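Local coordinates for putative permease protein, ABC transporter (Porphyromonas gingivalis, PDB 3IS6), which forms the MacB-like periplasmic core domain of a putative ABC-transporter permease, which probably takes part in transport across the cell membrane, at residues 201-206 / 217-222. Numbering follows the deposited sequence.
Sequences EMQKRH and VELHYS
The backbone oxygen of Met-202 accepts two bonds from His-206, the routine helical one from N and a second from the ring: ND1 reaches Met-202 O at 3.1 Å, nearly straight (167°), with the oxygen in the imidazole plane. The histidine thus folds back along its own helix, and its ring stacks with Trp-174. From the next residue, Gln-203, the helix reaches the strand. With CG anti to the backbone N (chi1 -177°) and the chain extended beyond it, the side chain runs straight across the gap, CG lying 3.9 Å from Tyr-221 CE2. Its amide is turned 57° from the tyrosine ring and ends over the backbone of Leu-219 and His-220, where Gln-203 CD comes within 3.7 Å of Leu-219 O. Met-202, a selenomethionine, points the same way but packs against Ala-46 and Ile-47 of helix 43-50, among others, while Tyr-221 also rests on Thr-19 of strand 14-23. Strands 181-186 and 218-225 flank strand 14-23, both antiparallel to it, and helix 196-206 connects them across the sheet. This split beta-alpha-beta unit and its counterpart (strand 14-23, helix 43-50, strand 54-70) give the beta-alpha-beta-beta-alpha-beta topology of a ferredoxin-like fold.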
loop_
_atom_site.group_PDB
_atom_site.type_symbol
_atom_site.label_atom_id
_atom_site.label_comp_id
_atom_site.label_asym_id
_atom_site.label_seq_id
_atom_site.Cartn_x
_atom_site.Cartn_y
_atom_site.Cartn_z
ATOM N N GLU A 201 -26.078 -9.036 -9.222
ATOM C CA GLU A 201 -26.614 -7.714 -9.348
ATOM C C GLU A 201 -25.619 -6.740 -8.778
ATOM O O GLU A 201 -25.263 -5.791 -9.397
ATOM C CB GLU A 201 -27.903 -7.614 -8.558
ATOM C CG GLU A 201 -29.093 -8.220 -9.198
ATOM C CD GLU A 201 -30.321 -8.110 -8.307
ATOM O OE1 GLU A 201 -30.615 -7.002 -7.811
ATOM O OE2 GLU A 201 -30.967 -9.140 -8.054
HETATM N N MSE A 202 -25.106 -7.051 -7.615
HETATM C CA MSE A 202 -24.100 -6.242 -7.000
HETATM C C MSE A 202 -22.857 -6.121 -7.872
HETATM O O MSE A 202 -22.334 -5.062 -8.029
HETATM C CB MSE A 202 -23.738 -6.880 -5.670
HETATM C CG MSE A 202 -22.651 -6.207 -4.883
HETATM SE SE MSE A 202 -21.939 -7.271 -3.496
HETATM C CE MSE A 202 -20.936 -8.459 -4.525
ATOM N N GLN A 203 -22.411 -7.203 -8.476
ATOM C CA GLN A 203 -21.218 -7.183 -9.293
ATOM C C GLN A 203 -21.360 -6.252 -10.473
ATOM O O GLN A 203 -20.471 -5.539 -10.804
ATOM C CB GLN A 203 -20.923 -8.581 -9.791
ATOM C CG GLN A 203 -19.664 -8.723 -10.587
ATOM C CD GLN A 203 -19.487 -10.102 -11.228
ATOM O OE1 GLN A 203 -18.481 -10.398 -11.829
ATOM N NE2 GLN A 203 -20.472 -10.931 -11.077
ATOM N N LYS A 204 -22.511 -6.296 -11.101
ATOM C CA LYS A 204 -22.830 -5.455 -12.235
ATOM C C LYS A 204 -22.847 -3.962 -11.895
ATOM O O LYS A 204 -22.453 -3.150 -12.677
ATOM C CB LYS A 204 -24.148 -5.895 -12.843
ATOM C CG LYS A 204 -24.065 -7.215 -13.563
ATOM C CD LYS A 204 -25.411 -7.749 -13.942
ATOM C CE LYS A 204 -25.310 -8.900 -14.922
ATOM N NZ LYS A 204 -26.660 -9.278 -15.410
ATOM N N ARG A 205 -23.319 -3.638 -10.713
ATOM C CA ARG A 205 -23.330 -2.281 -10.223
ATOM C C ARG A 205 -21.952 -1.701 -10.052
ATOM O O ARG A 205 -21.764 -0.535 -10.263
ATOM C CB ARG A 205 -23.994 -2.219 -8.871
ATOM C CG ARG A 205 -25.437 -1.932 -8.840
ATOM C CD ARG A 205 -25.907 -1.988 -7.417
ATOM N NE ARG A 205 -26.865 -3.048 -7.243
ATOM C CZ ARG A 205 -26.845 -3.971 -6.308
ATOM N NH1 ARG A 205 -25.921 -4.018 -5.388
ATOM N NH2 ARG A 205 -27.779 -4.864 -6.310
ATOM N N HIS A 206 -21.002 -2.494 -9.600
ATOM C CA HIS A 206 -19.733 -1.945 -9.222
ATOM C C HIS A 206 -18.575 -2.195 -10.120
ATOM O O HIS A 206 -17.578 -1.560 -9.990
ATOM C CB HIS A 206 -19.332 -2.493 -7.888
ATOM C CG HIS A 206 -20.154 -2.012 -6.755
ATOM N ND1 HIS A 206 -21.272 -2.670 -6.325
ATOM C CD2 HIS A 206 -19.998 -0.964 -5.935
ATOM C CE1 HIS A 206 -21.781 -2.044 -5.292
ATOM N NE2 HIS A 206 -21.025 -1.002 -5.038
ATOM N N VAL A 217 -12.565 -12.707 -20.290
ATOM C CA VAL A 217 -12.831 -13.245 -18.976
ATOM C C VAL A 217 -14.261 -13.023 -18.549
ATOM O O VAL A 217 -14.771 -11.956 -18.674
ATOM C CB VAL A 217 -11.945 -12.603 -17.966
ATOM C CG1 VAL A 217 -12.389 -12.909 -16.604
ATOM C CG2 VAL A 217 -10.551 -12.982 -18.172
ATOM N N GLU A 218 -14.899 -14.071 -18.068
ATOM C CA GLU A 218 -16.158 -14.000 -17.356
ATOM C C GLU A 218 -15.982 -14.586 -15.969
ATOM O O GLU A 218 -15.414 -15.631 -15.820
ATOM C CB GLU A 218 -17.256 -14.771 -18.071
ATOM N N LEU A 219 -16.467 -13.905 -14.960
ATOM C CA LEU A 219 -16.472 -14.466 -13.636
ATOM C C LEU A 219 -17.607 -14.010 -12.782
ATOM O O LEU A 219 -18.237 -13.046 -13.073
ATOM C CB LEU A 219 -15.156 -14.227 -12.947
ATOM C CG LEU A 219 -14.691 -12.814 -12.747
ATOM C CD1 LEU A 219 -15.384 -12.182 -11.605
ATOM C CD2 LEU A 219 -13.235 -12.823 -12.521
ATOM N N HIS A 220 -17.860 -14.744 -11.732
ATOM C CA HIS A 220 -18.885 -14.413 -10.795
ATOM C C HIS A 220 -18.514 -14.897 -9.405
ATOM O O HIS A 220 -17.704 -15.752 -9.261
ATOM C CB HIS A 220 -20.205 -15.015 -11.216
ATOM C CG HIS A 220 -20.213 -16.502 -11.226
ATOM N ND1 HIS A 220 -19.781 -17.238 -12.297
ATOM C CD2 HIS A 220 -20.587 -17.389 -10.289
ATOM C CE1 HIS A 220 -19.895 -18.515 -12.020
ATOM N NE2 HIS A 220 -20.387 -18.634 -10.810
ATOM N N TYR A 221 -19.158 -14.329 -8.409
ATOM C CA TYR A 221 -18.941 -14.591 -7.013
ATOM C C TYR A 221 -19.970 -15.530 -6.450
ATOM O O TYR A 221 -21.105 -15.479 -6.808
ATOM C CB TYR A 221 -19.015 -13.287 -6.221
ATOM C CG TYR A 221 -18.021 -12.267 -6.659
ATOM C CD1 TYR A 221 -16.682 -12.437 -6.430
ATOM C CD2 TYR A 221 -18.411 -11.153 -7.321
ATOM C CE1 TYR A 221 -15.777 -11.539 -6.853
ATOM C CE2 TYR A 221 -17.521 -10.244 -7.733
ATOM C CZ TYR A 221 -16.197 -10.436 -7.507
ATOM O OH TYR A 221 -15.312 -9.509 -7.936
ATOM N N SER A 222 -19.566 -16.375 -5.538
ATOM C CA SER A 222 -20.518 -17.123 -4.774
ATOM C C SER A 222 -20.024 -17.441 -3.400
ATOM O O SER A 222 -18.871 -17.637 -3.218
ATOM C CB SER A 222 -20.901 -18.389 -5.498
ATOM O OG SER A 222 -19.819 -19.252 -5.595
#